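Local coordinates for RahU protein (Pseudomonas aeruginosa PAO1, PDB 6ZC2) that probably binds membrane lipids as a bacterial aegerolysin, interacting with the sphingolipid ceramide phosphorylethanolamine, at residues D91-W102 and T115-I125. Numbering follows the deposited sequence.
With TRS (2-amino-2-hydroxymethyl-propane-1,3-diol), chain B; EDO (1,2-ethanediol), chain J; EDO (1,2-ethanediol), chain D; EDO (1,2-ethanediol), chain E.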
loop_
_atom_site.group_PDB
_atom_site.type_symbol
_atom_site.label_atom_id
_atom_site.label_comp_id
_atom_site.label_asym_id
_atom_site.label_seq_id
_atom_site.Cartn_x
_atom_site.Cartn_y
_atom_site.Cartn_z
ATOM N N ASP A 91 0.850 3.397 8.765
ATOM C CA ASP A 91 1.717 3.444 9.940
ATOM C C ASP A 91 1.308 2.317 10.879
ATOM O O ASP A 91 0.170 2.298 11.362
ATOM C CB ASP A 91 1.599 4.798 10.641
ATOM C CG ASP A 91 2.448 4.877 11.890
ATOM O OD1 ASP A 91 3.559 4.305 11.891
ATOM O OD2 ASP A 91 2.006 5.517 12.868
ATOM N N ASP A 92 2.234 1.386 11.130
ATOM C CA ASP A 92 2.018 0.212 11.980
ATOM C C ASP A 92 3.143 0.209 13.008
ATOM O O ASP A 92 4.199 -0.401 12.783
ATOM C CB ASP A 92 2.045 -1.057 11.120
ATOM C CG ASP A 92 1.745 -2.332 11.901
ATOM O OD1 ASP A 92 1.629 -2.284 13.148
ATOM O OD2 ASP A 92 1.632 -3.392 11.244
ATOM N N PRO A 93 2.958 0.879 14.149
ATOM C CA PRO A 93 4.046 0.990 15.130
ATOM C C PRO A 93 4.288 -0.304 15.897
ATOM O O PRO A 93 3.428 -1.182 16.004
ATOM C CB PRO A 93 3.568 2.096 16.084
ATOM C CG PRO A 93 2.441 2.783 15.369
ATOM C CD PRO A 93 1.810 1.728 14.513
ATOM N N TRP A 94 5.497 -0.396 16.457
ATOM C CA TRP A 94 5.873 -1.542 17.279
ATOM C C TRP A 94 5.418 -1.381 18.725
ATOM O O TRP A 94 4.959 -2.348 19.344
ATOM C CB TRP A 94 7.391 -1.737 17.236
ATOM C CG TRP A 94 7.905 -2.767 18.204
ATOM C CD1 TRP A 94 7.997 -4.115 17.997
ATOM C CD2 TRP A 94 8.405 -2.532 19.529
ATOM N NE1 TRP A 94 8.518 -4.731 19.111
ATOM C CE2 TRP A 94 8.777 -3.783 20.064
ATOM C CE3 TRP A 94 8.571 -1.386 20.317
ATOM C CZ2 TRP A 94 9.304 -3.921 21.347
ATOM C CZ3 TRP A 94 9.097 -1.526 21.592
ATOM C CH2 TRP A 94 9.456 -2.783 22.093
ATOM N N LYS A 95 5.547 -0.178 19.279
ATOM C CA LYS A 95 5.230 0.043 20.683
ATOM C C LYS A 95 3.740 -0.158 20.941
ATOM O O LYS A 95 2.896 0.090 20.077
ATOM C CB LYS A 95 5.649 1.453 21.107
ATOM C CG LYS A 95 4.628 2.542 20.797
ATOM C CD LYS A 95 5.211 3.936 20.987
ATOM C CE LYS A 95 5.688 4.151 22.416
ATOM N NZ LYS A 95 5.110 5.384 23.025
ATOM N N SER A 96 3.424 -0.623 22.146
ATOM C CA SER A 96 2.037 -0.859 22.504
ATOM C C SER A 96 1.342 0.459 22.837
ATOM O O SER A 96 1.979 1.493 23.058
ATOM C CB SER A 96 1.947 -1.810 23.697
ATOM O OG SER A 96 2.373 -1.174 24.889
ATOM N N GLY A 97 0.013 0.409 22.866
ATOM C CA GLY A 97 -0.779 1.564 23.241
ATOM C C GLY A 97 -1.019 2.574 22.144
ATOM O O GLY A 97 -1.440 3.697 22.443
ATOM N N ALA A 98 -0.769 2.220 20.888
ATOM C CA ALA A 98 -1.003 3.113 19.766
ATOM C C ALA A 98 -1.965 2.465 18.780
ATOM O O ALA A 98 -2.217 1.258 18.822
ATOM C CB ALA A 98 0.308 3.477 19.056
ATOM N N THR A 99 -2.505 3.288 17.890
ATOM C CA THR A 99 -3.446 2.850 16.871
ATOM C C THR A 99 -2.746 2.810 15.517
ATOM O O THR A 99 -1.988 3.723 15.175
ATOM C CB THR A 99 -4.635 3.816 16.802
ATOM O OG1 THR A 99 -5.300 3.853 18.071
ATOM C CG2 THR A 99 -5.627 3.384 15.731
ATOM N N ASN A 100 -2.991 1.745 14.756
ATOM C CA ASN A 100 -2.487 1.674 13.393
ATOM C C ASN A 100 -3.374 2.518 12.489
ATOM O O ASN A 100 -4.587 2.613 12.698
ATOM C CB ASN A 100 -2.523 0.235 12.879
ATOM C CG ASN A 100 -1.814 -0.739 13.797
ATOM O OD1 ASN A 100 -0.786 -0.416 14.395
ATOM N ND2 ASN A 100 -2.365 -1.944 13.918
ATOM N N THR A 101 -2.766 3.134 11.473
ATOM C CA THR A 101 -3.508 3.968 10.540
ATOM C C THR A 101 -3.108 3.649 9.105
ATOM O O THR A 101 -1.994 3.188 8.839
ATOM C CB THR A 101 -3.309 5.475 10.806
ATOM O OG1 THR A 101 -1.917 5.798 10.733
ATOM C CG2 THR A 101 -3.861 5.866 12.171
ATOM N N TRP A 102 -4.040 3.895 8.185
ATOM C CA TRP A 102 -3.768 3.782 6.756
ATOM C C TRP A 102 -4.826 4.577 6.005
ATOM O O TRP A 102 -5.927 4.807 6.513
ATOM C CB TRP A 102 -3.734 2.322 6.279
ATOM C CG TRP A 102 -5.021 1.596 6.502
ATOM C CD1 TRP A 102 -6.043 1.448 5.611
ATOM C CD2 TRP A 102 -5.438 0.938 7.706
ATOM N NE1 TRP A 102 -7.071 0.739 6.184
ATOM C CE2 TRP A 102 -6.727 0.416 7.471
ATOM C CE3 TRP A 102 -4.848 0.740 8.958
ATOM C CZ2 TRP A 102 -7.435 -0.295 8.444
ATOM C CZ3 TRP A 102 -5.554 0.037 9.924
ATOM C CH2 TRP A 102 -6.829 -0.475 9.658
ATOM N N THR A 115 -10.850 1.611 0.457
ATOM C CA THR A 115 -10.142 0.594 1.220
ATOM C C THR A 115 -11.114 -0.297 1.985
ATOM O O THR A 115 -12.182 0.141 2.421
ATOM C CB THR A 115 -9.166 1.229 2.215
ATOM O OG1 THR A 115 -9.897 2.053 3.132
ATOM C CG2 THR A 115 -8.131 2.073 1.502
ATOM N N SER A 116 -10.726 -1.560 2.145
ATOM C CA SER A 116 -11.464 -2.497 2.976
ATOM C C SER A 116 -10.477 -3.388 3.714
ATOM O O SER A 116 -9.389 -3.689 3.219
ATOM C CB SER A 116 -12.461 -3.340 2.167
ATOM O OG SER A 116 -11.803 -4.106 1.177
ATOM N N GLY A 117 -10.861 -3.790 4.924
ATOM C CA GLY A 117 -9.998 -4.604 5.754
ATOM C C GLY A 117 -8.986 -3.789 6.543
ATOM O O GLY A 117 -8.893 -2.562 6.435
ATOM N N GLY A 118 -8.211 -4.496 7.351
ATOM C CA GLY A 118 -7.130 -3.910 8.130
ATOM C C GLY A 118 -7.470 -3.851 9.611
ATOM O O GLY A 118 -8.619 -3.600 9.995
ATOM N N ASN A 119 -6.453 -4.064 10.454
ATOM C CA ASN A 119 -6.612 -4.099 11.908
ATOM C C ASN A 119 -6.138 -2.771 12.495
ATOM O O ASN A 119 -4.944 -2.460 12.453
ATOM C CB ASN A 119 -5.781 -5.230 12.510
ATOM C CG ASN A 119 -6.183 -6.600 12.008
ATOM O OD1 ASN A 119 -7.366 -6.918 11.907
ATOM N ND2 ASN A 119 -5.190 -7.426 11.694
ATOM N N ALA A 120 -7.067 -2.012 13.085
ATOM C CA ALA A 120 -6.708 -0.734 13.689
ATOM C C ALA A 120 -5.950 -0.890 15.004
ATOM O O ALA A 120 -5.213 0.023 15.389
ATOM C CB ALA A 120 -7.958 0.117 13.916
ATOM N N THR A 121 -6.116 -2.006 15.710
ATOM C CA THR A 121 -5.425 -2.191 16.978
ATOM C C THR A 121 -4.589 -3.459 17.051
ATOM O O THR A 121 -4.047 -3.758 18.120
ATOM C CB THR A 121 -6.412 -2.148 18.155
ATOM O OG1 THR A 121 -7.372 -3.202 18.013
ATOM C CG2 THR A 121 -7.129 -0.811 18.198
ATOM N N GLY A 122 -4.464 -4.209 15.961
ATOM C CA GLY A 122 -3.647 -5.401 15.996
ATOM C C GLY A 122 -2.167 -5.079 16.046
ATOM O O GLY A 122 -1.732 -3.956 15.791
ATOM N N THR A 123 -1.375 -6.088 16.410
ATOM C CA THR A 123 0.066 -5.982 16.215
ATOM C C THR A 123 0.374 -5.593 14.771
ATOM O O THR A 123 1.193 -4.700 14.511
ATOM C CB THR A 123 0.726 -7.314 16.574
ATOM O OG1 THR A 123 0.469 -7.618 17.953
ATOM C CG2 THR A 123 2.222 -7.239 16.349
ATOM N N ASP A 124 -0.313 -6.225 13.824
ATOM C CA ASP A 124 -0.186 -5.951 12.403
ATOM C C ASP A 124 -1.459 -5.296 11.878
ATOM O O ASP A 124 -2.560 -5.547 12.382
ATOM C CB ASP A 124 0.007 -7.266 11.642
ATOM C CG ASP A 124 -1.130 -8.246 11.880
ATOM O OD1 ASP A 124 -1.200 -8.808 12.994
ATOM O OD2 ASP A 124 -1.963 -8.441 10.967
ATOM N N ILE A 125 -1.300 -4.461 10.847
ATOM C CA ILE A 125 -2.450 -4.024 10.060
ATOM C C ILE A 125 -3.033 -5.197 9.286
ATOM O O ILE A 125 -4.256 -5.364 9.208
ATOM C CB ILE A 125 -2.065 -2.859 9.125
ATOM C CG1 ILE A 125 -1.766 -1.589 9.929
ATOM C CG2 ILE A 125 -3.173 -2.612 8.107
ATOM C CD1 ILE A 125 -1.125 -0.473 9.111
HETATM C C TRS B . 0.429 -1.556 17.712
HETATM C C1 TRS B . 1.460 -2.344 18.514
HETATM C C2 TRS B . 0.619 -0.058 17.919
HETATM C C3 TRS B . -0.975 -1.967 18.140
HETATM N N TRS B . 0.616 -1.862 16.287
HETATM O O1 TRS B . 1.332 -3.719 18.229
HETATM O O2 TRS B . 0.568 0.239 19.301
HETATM O O3 TRS B . -1.934 -1.295 17.352
HETATM C C1 EDO J . -7.657 3.768 9.406
HETATM O O1 EDO J . -6.590 4.689 9.644
HETATM C C2 EDO J . -7.793 2.842 10.609
HETATM O O2 EDO J . -7.360 3.521 11.795
HETATM C C1 EDO D . 7.764 2.700 13.416
HETATM O O1 EDO D . 7.515 1.713 14.416
HETATM C C2 EDO D . 6.451 3.018 12.709
HETATM O O2 EDO D . 5.593 3.781 13.568
HETATM C C1 EDO E . -6.576 -7.579 8.083
HETATM O O1 EDO E . -7.618 -7.466 7.100
HETATM C C2 EDO E . -6.275 -9.050 8.374
HETATM O O2 EDO E . -5.312 -9.573 7.446
HETATM O O HOH W 1 -9.740 -0.292 5.257
HETATM O O HOH W 2 -8.655 4.208 4.897
#
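Asn100 reaches across to the 119–122 turn, where two neighbouring loops of the aegerolysin beta-sandwich are stitched together at one end of the fold. The case illustrates how one buried amide, helped by a few bonds from backbone N-H groups, can join loops that lack regular strand pairing. Its ND2 donates both hydrogens, to Gly122 O at 2.8 Å and, almost straight at 175°, to Asn119 O at 3.0 Å. Both acceptors lie close to the amide plane, so the group is fixed in rotation; with CG beside the backbone N (chi1 -54°), the side chain heads into the opposing turn, while the backbone N of Asn100 donates to Ala120 O at 2.9 Å.

The tight side continues with Ile125. Its CG1 packs on Asn100 CB at 3.6 Å, and its CG2 sits over one face of the Trp102 indole, 4.2 Å from the six-membered ring centroid, in a CH-pi contact offset toward the rim. The Gly117–Asn119 backbone comes close to the six-membered ring, with CH2 3.4 Å from Gly118 C, and Ala120 N meets the ring edge in its plane. Trp90 of strand 83-92 and Ile7 of strand 6-13 also touch Ile125, linking this cluster to both sheets. Ile125 N donates to Asp92 OD2 from well above the carboxylate plane.

The looser side lies at the indole's other face, covered by an ethanediol, and at its N-H, where one water accepts from Trp102 NE1 while donating to Gly117 O. Separately, a Tris molecule, probably from the crystallisation liquor, is held between the loops; its amine donates to Pro93 O and Gly122 O. The same nitrogen lies 2.8 Å from Asn100 OD1, to which it donates a hydrogen bond, engaging the amide oxygen while ND2 grips the turn.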